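Local coordinates for probable molybdopterin-guanine dinucleotide biosynthesis protein A (Aquifex aeolicus, PDB 2E8B) that probably transfers the GMP moiety of GTP to molybdenum-molybdopterin, giving the guanine dinucleotide form of the molybdenum cofactor, at residues W6-L11 with V53-Y58; V115-E120 with E173-L178; K133-V138 with Y180-M185; P73-E78 with L92-E97. All blocks are in the same frame, centred on the assembly; numbering follows the deposited sequence.

The four contacts are spread through a single chain built on a mixed sheet. Interactions 1, 3 and 4 all reach that sheet. Along the chain interaction 1 closes first, then interaction 4; interactions 2 and 3 follow, with alternating segments. Strands 56-61 and 74-76, neighbours in the sheet, bring interactions 1 and 4 together through Tyr-58, although their centres are about 17 Å apart. Interaction 1 also touches interaction 2, where Val-53 and Phe-54 pack on helix 112-120. Interactions 2 and 3, centres about 12 Å apart, meet through Ile-174 and Leu-182. Interaction 4 lies across the chain's centre from both. The predicted GTP-binding Asp-77 belongs to interaction 4, while interaction 3 approaches the predicted magnesium ligand Asp-106.

Interaction 1: residues W6-L11 with V53-Y58; sequences WRKGSL and VFKEVY
Lys-8 and Phe-54 bring the two backbones together, with their CA atoms 6.0 Å apart. Residues 6-11 form an irregular loop ahead of strand 16-22, and residues 53-58 lead from a loop into strand 56-61. The loop bends at Gly-9, whose positive phi of 97° would press a side chain against the carbonyl of Lys-8. Lys-8 carries most of the contact by lying along the backbone of Val-53 and Phe-54. Its CD rests 3.5 Å from Phe-54 C, and its CG is 3.6 Å from Val-53 O. A bend at the last torsion (chi4 -53°) turns the ammonium group back over the start of the segment, where NZ hydrogen-bonds to Lys-51 O at the end of helix 32-51. The C-terminal end of a helix would probably favour the positive charge. Strand 16-22, this helix and the parallel strand 56-61 form a beta-alpha-beta unit of the nucleotidyltransferase fold, so the N-terminal loop lies beside the connection between helix and second strand. At the outer side of the contact, Lys-55 CG presses on Lys-8 CB at 3.4 Å, tighter than usual for two carbons. Phe-54 and Val-53 send their side chains the other way, onto helix 112-120, with Val-53 CG1 over the centre of the Phe-54 ring.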
loop_
_atom_site.group_PDB
_atom_site.type_symbol
_atom_site.label_atom_id
_atom_site.label_comp_id
_atom_site.label_asym_id
_atom_site.label_seq_id
_atom_site.Cartn_x
_atom_site.Cartn_y
_atom_site.Cartn_z
ATOM N N TRP A 6 -3.617 16.945 -9.170
ATOM C CA TRP A 6 -3.442 17.802 -10.343
ATOM C C TRP A 6 -2.083 18.402 -10.691
ATOM O O TRP A 6 -1.734 18.509 -11.865
ATOM C CB TRP A 6 -4.140 19.054 -9.843
ATOM N N ARG A 7 -1.319 18.792 -9.673
ATOM C CA ARG A 7 0.075 19.170 -9.858
ATOM C C ARG A 7 0.864 18.437 -8.775
ATOM O O ARG A 7 0.820 18.793 -7.595
ATOM C CB ARG A 7 0.280 20.664 -9.762
ATOM N N LYS A 8 1.591 17.406 -9.196
ATOM C CA LYS A 8 2.393 16.602 -8.289
ATOM C C LYS A 8 3.540 17.406 -7.700
ATOM O O LYS A 8 4.279 18.077 -8.423
ATOM C CB LYS A 8 2.941 15.372 -9.024
ATOM C CG LYS A 8 1.922 14.673 -9.911
ATOM C CD LYS A 8 2.535 13.518 -10.683
ATOM C CE LYS A 8 1.521 12.935 -11.642
ATOM N NZ LYS A 8 0.246 12.583 -10.965
ATOM N N GLY A 9 3.668 17.334 -6.379
ATOM C CA GLY A 9 4.734 18.036 -5.692
ATOM C C GLY A 9 4.390 19.391 -5.096
ATOM O O GLY A 9 5.202 19.967 -4.369
ATOM N N SER A 10 3.196 19.903 -5.385
ATOM C CA SER A 10 2.795 21.208 -4.868
ATOM C C SER A 10 2.153 21.161 -3.482
ATOM O O SER A 10 2.769 21.577 -2.501
ATOM C CB SER A 10 1.851 21.896 -5.859
ATOM O OG SER A 10 0.698 21.113 -6.101
ATOM N N LEU A 11 0.925 20.655 -3.393
ATOM C CA LEU A 11 0.228 20.599 -2.110
ATOM C C LEU A 11 0.775 19.572 -1.126
ATOM O O LEU A 11 0.677 19.757 0.085
ATOM C CB LEU A 11 -1.272 20.369 -2.323
ATOM C CG LEU A 11 -2.053 21.627 -2.721
ATOM C CD1 LEU A 11 -1.542 22.154 -4.047
ATOM C CD2 LEU A 11 -3.533 21.313 -2.815
ATOM N N VAL A 53 -1.623 10.553 -9.128
ATOM C CA VAL A 53 -1.357 11.379 -7.955
ATOM C C VAL A 53 0.127 11.603 -7.641
ATOM O O VAL A 53 0.511 12.688 -7.193
ATOM C CB VAL A 53 -2.025 10.766 -6.697
ATOM C CG1 VAL A 53 -1.590 11.518 -5.443
ATOM C CG2 VAL A 53 -3.537 10.812 -6.842
ATOM N N PHE A 54 0.959 10.593 -7.879
ATOM C CA PHE A 54 2.383 10.691 -7.555
ATOM C C PHE A 54 3.354 10.741 -8.730
ATOM O O PHE A 54 3.106 10.156 -9.785
ATOM C CB PHE A 54 2.761 9.523 -6.648
ATOM C CG PHE A 54 1.910 9.418 -5.411
ATOM C CD1 PHE A 54 2.136 10.254 -4.323
ATOM C CD2 PHE A 54 0.867 8.497 -5.347
ATOM C CE1 PHE A 54 1.336 10.175 -3.181
ATOM C CE2 PHE A 54 0.062 8.408 -4.215
ATOM C CZ PHE A 54 0.297 9.251 -3.127
ATOM N N LYS A 55 4.474 11.429 -8.522
ATOM C CA LYS A 55 5.511 11.565 -9.540
ATOM C C LYS A 55 6.160 10.210 -9.807
ATOM O O LYS A 55 6.511 9.890 -10.944
ATOM C CB LYS A 55 6.575 12.563 -9.072
ATOM C CG LYS A 55 6.001 13.908 -8.653
ATOM C CD LYS A 55 7.057 14.855 -8.087
ATOM C CE LYS A 55 8.044 15.303 -9.152
ATOM N NZ LYS A 55 8.931 16.395 -8.658
ATOM N N GLU A 56 6.317 9.417 -8.754
ATOM C CA GLU A 56 6.919 8.096 -8.886
ATOM C C GLU A 56 6.093 7.039 -8.166
ATOM O O GLU A 56 5.655 7.242 -7.033
ATOM C CB GLU A 56 8.343 8.105 -8.332
ATOM C CG GLU A 56 9.242 9.142 -8.989
ATOM C CD GLU A 56 10.698 8.980 -8.609
ATOM O OE1 GLU A 56 10.998 8.940 -7.396
ATOM O OE2 GLU A 56 11.543 8.899 -9.527
ATOM N N VAL A 57 5.876 5.917 -8.844
ATOM C CA VAL A 57 5.110 4.806 -8.288
ATOM C C VAL A 57 5.874 3.513 -8.530
ATOM O O VAL A 57 6.293 3.234 -9.649
ATOM C CB VAL A 57 3.726 4.684 -8.958
ATOM C CG1 VAL A 57 2.934 3.560 -8.317
ATOM C CG2 VAL A 57 2.973 5.995 -8.839
ATOM N N TYR A 58 6.055 2.728 -7.475
ATOM C CA TYR A 58 6.762 1.463 -7.592
ATOM C C TYR A 58 5.862 0.320 -7.167
ATOM O O TYR A 58 4.959 0.500 -6.349
ATOM C CB TYR A 58 8.009 1.444 -6.707
ATOM C CG TYR A 58 8.970 2.580 -6.959
ATOM C CD1 TYR A 58 8.838 3.788 -6.282
ATOM C CD2 TYR A 58 9.999 2.452 -7.891
ATOM C CE1 TYR A 58 9.704 4.845 -6.523
ATOM C CE2 TYR A 58 10.874 3.509 -8.143
ATOM C CZ TYR A 58 10.718 4.701 -7.453
ATOM O OH TYR A 58 11.565 5.759 -7.690
#

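Interaction 2: residues V115-E120 with E173-L178; sequences VLYVLE and EIPEEL
Tyr-117 and Pro-175 make the main contact here, a CH-pi interaction in which the proline ring lies over one face of the tyrosine. Pro-175 CG stands 3.8 Å from the ring centroid and only 14° off the normal, hence almost directly above the middle of the ring. Beside it, CD reaches the rim, 3.5 Å from Tyr-117 CE2. The tyrosine takes the conformation with CG opposite the backbone N (chi1 -171°), which swings the ring out from helix 112-120 toward the loop. The same CE2 also comes 3.5 Å from the carbonyl O of Glu-173, which approaches obliquely. Replacing Tyr-117 with alanine would probably leave CG and CD of Pro-175 without their aromatic support and open a gap between helix and loop.

One residue further along the helix, Val-118 makes a looser and more buried contact: its CG2 is 4.3 Å from Ile-174 CD1. Ile-174 CB points away from the helix, but its CG1-CD1 branch extends back toward it. Past the proline the loop folds on itself through the backbone bond from Leu-178 N to Pro-175 O, 2.8 Å long.

The contact thus joins the Tyr-117 and Val-118 side of helix 112-120 to the chain leaving strand 170-173. Val-115, Val-118 and Leu-119 of the helix also pack on Phe-101 of strand 99-104, while Ile-174 touches Leu-182 in the loop that follows and pairs with Lys-130 through its backbone.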
loop_
_atom_site.group_PDB
_atom_site.type_symbol
_atom_site.label_atom_id
_atom_site.label_comp_id
_atom_site.label_asym_id
_atom_site.label_seq_id
_atom_site.Cartn_x
_atom_site.Cartn_y
_atom_site.Cartn_z
ATOM N N VAL A 115 -7.002 8.807 -1.940
ATOM C CA VAL A 115 -5.580 8.979 -1.703
ATOM C C VAL A 115 -5.292 10.429 -1.327
ATOM O O VAL A 115 -4.553 10.704 -0.379
ATOM C CB VAL A 115 -4.767 8.615 -2.954
ATOM C CG1 VAL A 115 -3.295 8.922 -2.733
ATOM C CG2 VAL A 115 -4.961 7.144 -3.275
ATOM N N LEU A 116 -5.893 11.357 -2.067
ATOM C CA LEU A 116 -5.684 12.775 -1.816
ATOM C C LEU A 116 -6.201 13.217 -0.448
ATOM O O LEU A 116 -5.592 14.070 0.196
ATOM C CB LEU A 116 -6.336 13.600 -2.925
ATOM C CG LEU A 116 -5.698 13.410 -4.304
ATOM C CD1 LEU A 116 -6.456 14.239 -5.309
ATOM C CD2 LEU A 116 -4.225 13.812 -4.274
ATOM N N TYR A 117 -7.313 12.641 0.005
ATOM C CA TYR A 117 -7.851 13.014 1.312
ATOM C C TYR A 117 -6.874 12.575 2.396
ATOM O O TYR A 117 -6.663 13.288 3.383
ATOM C CB TYR A 117 -9.217 12.365 1.569
ATOM C CG TYR A 117 -9.903 12.897 2.813
ATOM C CD1 TYR A 117 -10.449 14.179 2.837
ATOM C CD2 TYR A 117 -9.994 12.120 3.970
ATOM C CE1 TYR A 117 -11.070 14.679 3.983
ATOM C CE2 TYR A 117 -10.613 12.610 5.123
ATOM C CZ TYR A 117 -11.146 13.890 5.119
ATOM O OH TYR A 117 -11.736 14.394 6.253
ATOM N N VAL A 118 -6.267 11.406 2.208
ATOM C CA VAL A 118 -5.302 10.922 3.186
ATOM C C VAL A 118 -4.087 11.840 3.187
ATOM O O VAL A 118 -3.605 12.232 4.247
ATOM C CB VAL A 118 -4.875 9.466 2.899
ATOM C CG1 VAL A 118 -3.743 9.054 3.846
ATOM C CG2 VAL A 118 -6.062 8.545 3.111
ATOM N N LEU A 119 -3.610 12.206 1.999
ATOM C CA LEU A 119 -2.458 13.097 1.901
ATOM C C LEU A 119 -2.721 14.430 2.594
ATOM O O LEU A 119 -1.850 14.965 3.284
ATOM C CB LEU A 119 -2.097 13.373 0.438
ATOM C CG LEU A 119 -1.469 12.228 -0.358
ATOM C CD1 LEU A 119 -1.207 12.676 -1.787
ATOM C CD2 LEU A 119 -0.175 11.806 0.306
ATOM N N GLU A 120 -3.916 14.974 2.387
ATOM C CA GLU A 120 -4.275 16.255 2.986
ATOM C C GLU A 120 -4.262 16.182 4.508
ATOM O O GLU A 120 -3.907 17.149 5.178
ATOM C CB GLU A 120 -5.667 16.693 2.505
ATOM C CG GLU A 120 -6.131 18.035 3.068
ATOM C CD GLU A 120 -7.533 18.421 2.611
ATOM O OE1 GLU A 120 -7.827 18.289 1.403
ATOM O OE2 GLU A 120 -8.337 18.876 3.457
ATOM N N GLU A 173 -10.251 9.341 9.224
ATOM C CA GLU A 173 -11.622 8.870 9.063
ATOM C C GLU A 173 -12.056 9.158 7.636
ATOM O O GLU A 173 -12.156 10.316 7.229
ATOM C CB GLU A 173 -12.555 9.587 10.040
ATOM C CG GLU A 173 -13.994 9.107 9.976
ATOM C CD GLU A 173 -14.910 9.899 10.889
ATOM O OE1 GLU A 173 -14.668 9.905 12.112
ATOM O OE2 GLU A 173 -15.871 10.520 10.381
ATOM N N ILE A 174 -12.299 8.100 6.870
ATOM C CA ILE A 174 -12.696 8.263 5.481
ATOM C C ILE A 174 -14.122 8.762 5.356
ATOM O O ILE A 174 -15.038 8.212 5.971
ATOM C CB ILE A 174 -12.549 6.935 4.705
ATOM C CG1 ILE A 174 -11.077 6.510 4.698
ATOM C CG2 ILE A 174 -13.069 7.089 3.284
ATOM C CD1 ILE A 174 -10.131 7.554 4.114
ATOM N N PRO A 175 -14.323 9.833 4.569
ATOM C CA PRO A 175 -15.657 10.398 4.368
ATOM C C PRO A 175 -16.602 9.318 3.871
ATOM O O PRO A 175 -16.212 8.448 3.091
ATOM C CB PRO A 175 -15.422 11.481 3.325
ATOM C CG PRO A 175 -14.049 11.973 3.658
ATOM C CD PRO A 175 -13.295 10.672 3.925
ATOM N N GLU A 176 -17.846 9.382 4.329
ATOM C CA GLU A 176 -18.865 8.411 3.958
ATOM C C GLU A 176 -18.883 8.023 2.481
ATOM O O GLU A 176 -18.912 6.835 2.149
ATOM C CB GLU A 176 -20.247 8.934 4.369
ATOM C CG GLU A 176 -21.431 8.145 3.819
ATOM C CD GLU A 176 -21.403 6.672 4.182
ATOM O OE1 GLU A 176 -20.717 6.300 5.154
ATOM O OE2 GLU A 176 -22.088 5.883 3.499
ATOM N N GLU A 177 -18.844 9.010 1.592
ATOM C CA GLU A 177 -18.901 8.715 0.170
ATOM C C GLU A 177 -17.644 8.118 -0.450
ATOM O O GLU A 177 -17.623 7.821 -1.640
ATOM C CB GLU A 177 -19.351 9.960 -0.601
ATOM C CG GLU A 177 -20.797 10.340 -0.275
ATOM C CD GLU A 177 -21.428 11.246 -1.314
ATOM O OE1 GLU A 177 -21.257 10.978 -2.521
ATOM O OE2 GLU A 177 -22.112 12.215 -0.922
ATOM N N LEU A 178 -16.606 7.922 0.359
ATOM C CA LEU A 178 -15.366 7.335 -0.135
ATOM C C LEU A 178 -15.070 6.014 0.563
ATOM O O LEU A 178 -14.097 5.341 0.243
ATOM C CB LEU A 178 -14.184 8.288 0.079
ATOM C CG LEU A 178 -14.126 9.538 -0.801
ATOM C CD1 LEU A 178 -12.870 10.329 -0.473
ATOM C CD2 LEU A 178 -14.132 9.133 -2.267
#

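Interaction 3: residues K133-V138 with Y180-M185; sequences KLHTLV and YTLLNM
Leu-182, the last residue of a short 3-10 segment, reaches His-135 and Val-138 with almost its whole side chain. Residues 180-185 open with Tyr-180, already in the 3-10 turn, whose carbonyl O accepts a 3.2 Å backbone bond from Leu-183 N. Next comes Thr-181, whose OG1 is hydrogen-bonded to Leu-178 O and Thr-114 OG1. Leu-182 then lies across one face of the imidazole: CD2 is 3.7 Å from the ring centroid and 16° off its normal, while CB meets NE2 at 3.5 Å. CD2 fills a second role against Val-138 CG2, 3.7 Å away, and so touches both ring and valine. With CG set beside the backbone N (chi1 -59°), the His-135 ring presents its other face to Lys-133, whose CG stands 4.2 Å above the plane, toward the rim. The ring is therefore layered between aliphatic chains, and a weak bond from ND1 to Ala-129 O helps to fix its rotation. An alanine at His-135 is likely to strip Leu-182 of the flat surface it covers and leave the Ala-129 carbonyl without this partner. Beyond Leu-183, Asn-184 OD1 accepts a 2.7 Å bond from a water that lies only 2.5 Å from Lys-133 NZ, short enough to leave the details of this second bond doubtful; the water bridges the polar groups of the two side chains.

His-135 is the centre of an inverse gamma turn and opens a type I beta turn ending at Val-138. This corner leads the chain toward the predicted magnesium ligand Asp-106, whose side chain is about 7 Å from that of Val-138.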
loop_
_atom_site.group_PDB
_atom_site.type_symbol
_atom_site.label_atom_id
_atom_site.label_comp_id
_atom_site.label_asym_id
_atom_site.label_seq_id
_atom_site.Cartn_x
_atom_site.Cartn_y
_atom_site.Cartn_z
ATOM N N LYS A 133 -12.932 -0.674 9.228
ATOM C CA LYS A 133 -11.665 -1.376 9.376
ATOM C C LYS A 133 -10.480 -0.419 9.303
ATOM O O LYS A 133 -10.563 0.637 8.677
ATOM C CB LYS A 133 -11.529 -2.417 8.259
ATOM C CG LYS A 133 -10.118 -2.949 8.055
ATOM C CD LYS A 133 -10.060 -3.944 6.906
ATOM C CE LYS A 133 -8.642 -4.442 6.698
ATOM N NZ LYS A 133 -8.585 -5.558 5.719
ATOM N N LEU A 134 -9.379 -0.791 9.950
ATOM C CA LEU A 134 -8.174 0.028 9.899
ATOM C C LEU A 134 -7.405 -0.444 8.666
ATOM O O LEU A 134 -6.985 -1.602 8.591
ATOM C CB LEU A 134 -7.318 -0.183 11.149
ATOM C CG LEU A 134 -6.024 0.636 11.180
ATOM C CD1 LEU A 134 -6.366 2.119 11.289
ATOM C CD2 LEU A 134 -5.154 0.198 12.350
ATOM N N HIS A 135 -7.234 0.439 7.691
ATOM C CA HIS A 135 -6.520 0.065 6.486
ATOM C C HIS A 135 -5.038 0.349 6.604
ATOM O O HIS A 135 -4.550 1.388 6.170
ATOM C CB HIS A 135 -7.133 0.782 5.291
ATOM C CG HIS A 135 -8.579 0.459 5.107
ATOM N ND1 HIS A 135 -9.588 1.176 5.713
ATOM C CD2 HIS A 135 -9.180 -0.574 4.474
ATOM C CE1 HIS A 135 -10.747 0.596 5.464
ATOM N NE2 HIS A 135 -10.526 -0.470 4.715
ATOM N N THR A 136 -4.332 -0.608 7.199
ATOM C CA THR A 136 -2.900 -0.510 7.430
ATOM C C THR A 136 -2.085 -0.303 6.170
ATOM O O THR A 136 -0.975 0.231 6.226
ATOM C CB THR A 136 -2.369 -1.772 8.115
ATOM O OG1 THR A 136 -2.651 -2.908 7.292
ATOM C CG2 THR A 136 -3.020 -1.956 9.474
ATOM N N LEU A 137 -2.631 -0.720 5.033
ATOM C CA LEU A 137 -1.910 -0.576 3.773
ATOM C C LEU A 137 -2.441 0.512 2.847
ATOM O O LEU A 137 -2.296 0.419 1.625
ATOM C CB LEU A 137 -1.864 -1.918 3.039
ATOM C CG LEU A 137 -1.271 -3.065 3.872
ATOM C CD1 LEU A 137 -1.257 -4.357 3.053
ATOM C CD2 LEU A 137 0.141 -2.704 4.313
ATOM N N VAL A 138 -3.077 1.524 3.433
ATOM C CA VAL A 138 -3.570 2.680 2.689
ATOM C C VAL A 138 -3.217 3.889 3.545
ATOM O O VAL A 138 -3.971 4.295 4.433
ATOM C CB VAL A 138 -5.101 2.652 2.451
ATOM C CG1 VAL A 138 -5.534 3.930 1.733
ATOM C CG2 VAL A 138 -5.485 1.437 1.606
ATOM N N TYR A 180 -16.538 3.160 0.329
ATOM C CA TYR A 180 -16.620 2.013 -0.570
ATOM C C TYR A 180 -15.340 1.823 -1.385
ATOM O O TYR A 180 -15.079 0.731 -1.890
ATOM C CB TYR A 180 -17.823 2.167 -1.512
ATOM C CG TYR A 180 -17.576 3.069 -2.700
ATOM C CD1 TYR A 180 -17.662 4.453 -2.579
ATOM C CD2 TYR A 180 -17.242 2.535 -3.947
ATOM C CE1 TYR A 180 -17.421 5.288 -3.669
ATOM C CE2 TYR A 180 -17.003 3.360 -5.041
ATOM C CZ TYR A 180 -17.092 4.736 -4.895
ATOM O OH TYR A 180 -16.858 5.563 -5.968
ATOM N N THR A 181 -14.536 2.877 -1.500
ATOM C CA THR A 181 -13.307 2.790 -2.278
ATOM C C THR A 181 -12.256 1.922 -1.599
ATOM O O THR A 181 -11.215 1.631 -2.186
ATOM C CB THR A 181 -12.691 4.189 -2.537
ATOM O OG1 THR A 181 -12.213 4.747 -1.307
ATOM C CG2 THR A 181 -13.733 5.123 -3.147
ATOM N N LEU A 182 -12.534 1.500 -0.371
ATOM C CA LEU A 182 -11.594 0.670 0.383
ATOM C C LEU A 182 -12.010 -0.796 0.482
ATOM O O LEU A 182 -11.379 -1.584 1.189
ATOM C CB LEU A 182 -11.413 1.256 1.790
ATOM C CG LEU A 182 -10.536 2.513 1.804
ATOM C CD1 LEU A 182 -10.936 3.440 2.933
ATOM C CD2 LEU A 182 -9.079 2.101 1.930
ATOM N N LEU A 183 -13.068 -1.169 -0.228
ATOM C CA LEU A 183 -13.535 -2.552 -0.191
ATOM C C LEU A 183 -12.599 -3.475 -0.971
ATOM O O LEU A 183 -11.827 -3.024 -1.818
ATOM C CB LEU A 183 -14.949 -2.645 -0.772
ATOM C CG LEU A 183 -16.061 -1.915 -0.013
ATOM C CD1 LEU A 183 -17.353 -1.959 -0.814
ATOM C CD2 LEU A 183 -16.253 -2.560 1.348
ATOM N N ASN A 184 -12.660 -4.768 -0.671
ATOM C CA ASN A 184 -11.839 -5.744 -1.378
ATOM C C ASN A 184 -12.765 -6.532 -2.290
ATOM O O ASN A 184 -13.976 -6.341 -2.254
ATOM C CB ASN A 184 -11.156 -6.704 -0.398
ATOM C CG ASN A 184 -10.383 -5.985 0.687
ATOM O OD1 ASN A 184 -10.970 -5.444 1.624
ATOM N ND2 ASN A 184 -9.061 -5.967 0.561
ATOM N N MET A 185 -12.197 -7.405 -3.115
ATOM C CA MET A 185 -12.997 -8.233 -4.014
ATOM C C MET A 185 -13.353 -9.591 -3.412
ATOM O O MET A 185 -12.478 -10.304 -2.923
ATOM C CB MET A 185 -12.197 -8.578 -5.276
ATOM C CG MET A 185 -12.235 -7.524 -6.380
ATOM S SD MET A 185 -13.746 -7.582 -7.391
ATOM C CE MET A 185 -14.670 -6.222 -6.732
HETATM O O HOH W 1 -9.113 -4.662 3.412
#

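Interaction 4: residues P73-E78 with L92-E97; sequences PVVLDE and LKHAKE
Val-75 meets the imidazole of His-94 face on. Its CG2 sits 3.6 Å from the ring centroid and 6° off the normal, a CH-pi contact with the methyl almost exactly above the middle of the ring. The other methyl, CG1, lies nearer the root of the histidine, 3.8 Å from His-94 CB, so the two branches of the valine cover the ring and its root. A fully extended first torsion of the histidine (chi1 180°) sets the ring over the valine. On the opposite face Lys-96 turns its chain back, and CE stands 3.9 Å above the plane toward the rim, so that the ring has an aliphatic group on each side. Tyr-58 from the neighbouring strand adds an edge-to-face contact with the same ring.

Strand 74-76 is the outer strand of the parallel part of the sheet, whose order 74-76, 56-61, 16-22, 99-104 is that of a Rossmann-like nucleotide-binding fold. Helix 84-94 makes the crossover from the first of these strands to the last, and Val-75 and His-94 pack its C-terminal end against the strand it left.

At the surface, Glu-78 and Lys-93 extend toward each other. Glu-78 OE2 and Lys-93 NZ remain 4.3 Å apart, too far for a salt bridge, though the opposite charges would probably still attract. Between Val-75 and Glu-78 the chain passes Asp-77, a predicted GTP-binding residue, which forms a salt bridge with Lys-62 through OD2 and accepts a hydrogen bond from Phe-79 N through OD1.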
loop_
_atom_site.group_PDB
_atom_site.type_symbol
_atom_site.label_atom_id
_atom_site.label_comp_id
_atom_site.label_asym_id
_atom_site.label_seq_id
_atom_site.Cartn_x
_atom_site.Cartn_y
_atom_site.Cartn_z
ATOM N N PRO A 73 8.098 0.027 -12.742
ATOM C CA PRO A 73 9.326 -0.316 -12.022
ATOM C C PRO A 73 8.978 -1.149 -10.790
ATOM O O PRO A 73 8.091 -0.782 -10.017
ATOM C CB PRO A 73 9.909 1.049 -11.667
ATOM C CG PRO A 73 8.696 1.895 -11.489
ATOM C CD PRO A 73 7.812 1.469 -12.641
ATOM N N VAL A 74 9.677 -2.265 -10.618
ATOM C CA VAL A 74 9.439 -3.163 -9.494
ATOM C C VAL A 74 10.538 -3.114 -8.445
ATOM O O VAL A 74 11.723 -3.199 -8.770
ATOM C CB VAL A 74 9.331 -4.633 -9.968
ATOM C CG1 VAL A 74 9.140 -5.556 -8.769
ATOM C CG2 VAL A 74 8.187 -4.788 -10.952
ATOM N N VAL A 75 10.144 -2.961 -7.185
ATOM C CA VAL A 75 11.101 -2.967 -6.090
ATOM C C VAL A 75 10.959 -4.381 -5.544
ATOM O O VAL A 75 9.890 -4.777 -5.086
ATOM C CB VAL A 75 10.756 -1.919 -5.012
ATOM C CG1 VAL A 75 11.706 -2.061 -3.835
ATOM C CG2 VAL A 75 10.874 -0.516 -5.605
ATOM N N LEU A 76 12.041 -5.144 -5.624
ATOM C CA LEU A 76 12.036 -6.540 -5.209
ATOM C C LEU A 76 11.991 -6.867 -3.722
ATOM O O LEU A 76 12.826 -6.417 -2.939
ATOM C CB LEU A 76 13.241 -7.252 -5.829
ATOM C CG LEU A 76 13.268 -8.775 -5.730
ATOM C CD1 LEU A 76 12.167 -9.344 -6.604
ATOM C CD2 LEU A 76 14.621 -9.305 -6.172
ATOM N N ASP A 77 10.996 -7.670 -3.355
ATOM C CA ASP A 77 10.812 -8.163 -1.997
ATOM C C ASP A 77 11.596 -9.477 -2.062
ATOM O O ASP A 77 11.147 -10.447 -2.680
ATOM C CB ASP A 77 9.322 -8.422 -1.752
ATOM C CG ASP A 77 9.054 -9.221 -0.489
ATOM O OD1 ASP A 77 10.008 -9.764 0.104
ATOM O OD2 ASP A 77 7.867 -9.318 -0.103
ATOM N N GLU A 78 12.769 -9.496 -1.435
ATOM C CA GLU A 78 13.650 -10.659 -1.475
ATOM C C GLU A 78 13.390 -11.750 -0.437
ATOM O O GLU A 78 14.074 -12.772 -0.421
ATOM C CB GLU A 78 15.102 -10.182 -1.376
ATOM C CG GLU A 78 15.403 -9.016 -2.314
ATOM C CD GLU A 78 16.810 -8.470 -2.166
ATOM O OE1 GLU A 78 17.752 -9.095 -2.698
ATOM O OE2 GLU A 78 16.972 -7.418 -1.512
ATOM N N LEU A 92 9.863 0.938 2.575
ATOM C CA LEU A 92 10.575 1.952 3.347
ATOM C C LEU A 92 12.086 1.901 3.173
ATOM O O LEU A 92 12.761 2.930 3.247
ATOM C CB LEU A 92 10.197 1.840 4.819
ATOM C CG LEU A 92 8.725 2.173 5.073
ATOM C CD1 LEU A 92 8.395 1.971 6.535
ATOM C CD2 LEU A 92 8.440 3.611 4.650
ATOM N N LYS A 93 12.613 0.707 2.933
ATOM C CA LYS A 93 14.046 0.540 2.716
ATOM C C LYS A 93 14.430 1.247 1.412
ATOM O O LYS A 93 15.486 1.876 1.312
ATOM C CB LYS A 93 14.367 -0.954 2.629
ATOM C CG LYS A 93 15.812 -1.310 2.335
ATOM C CD LYS A 93 15.944 -2.827 2.245
ATOM C CE LYS A 93 17.350 -3.264 1.890
ATOM N NZ LYS A 93 17.430 -4.749 1.838
ATOM N N HIS A 94 13.548 1.153 0.420
ATOM C CA HIS A 94 13.774 1.757 -0.887
ATOM C C HIS A 94 13.484 3.255 -0.909
ATOM O O HIS A 94 14.086 3.991 -1.683
ATOM C CB HIS A 94 12.893 1.066 -1.935
ATOM C CG HIS A 94 13.048 1.615 -3.319
ATOM N ND1 HIS A 94 14.070 1.239 -4.163
ATOM C CD2 HIS A 94 12.304 2.512 -4.008
ATOM C CE1 HIS A 94 13.949 1.876 -5.313
ATOM N NE2 HIS A 94 12.884 2.656 -5.244
ATOM N N ALA A 95 12.558 3.695 -0.060
ATOM C CA ALA A 95 12.149 5.101 0.000
ATOM C C ALA A 95 13.287 6.105 -0.175
ATOM O O ALA A 95 14.328 5.990 0.466
ATOM C CB ALA A 95 11.426 5.367 1.313
ATOM N N LYS A 96 13.073 7.088 -1.048
ATOM C CA LYS A 96 14.069 8.126 -1.306
ATOM C C LYS A 96 13.669 9.438 -0.636
ATOM O O LYS A 96 14.439 10.401 -0.629
ATOM C CB LYS A 96 14.230 8.348 -2.813
ATOM C CG LYS A 96 14.487 7.079 -3.613
ATOM C CD LYS A 96 15.653 6.272 -3.060
ATOM C CE LYS A 96 15.853 4.988 -3.857
ATOM N NZ LYS A 96 16.790 4.049 -3.181
ATOM N N GLU A 97 12.458 9.475 -0.087
ATOM C CA GLU A 97 11.961 10.658 0.609
ATOM C C GLU A 97 11.582 10.234 2.028
ATOM O O GLU A 97 11.425 9.045 2.298
ATOM C CB GLU A 97 10.744 11.244 -0.114
ATOM C CG GLU A 97 11.013 11.686 -1.550
ATOM C CD GLU A 97 9.887 12.530 -2.121
ATOM O OE1 GLU A 97 8.717 12.108 -2.027
ATOM O OE2 GLU A 97 10.169 13.617 -2.670
#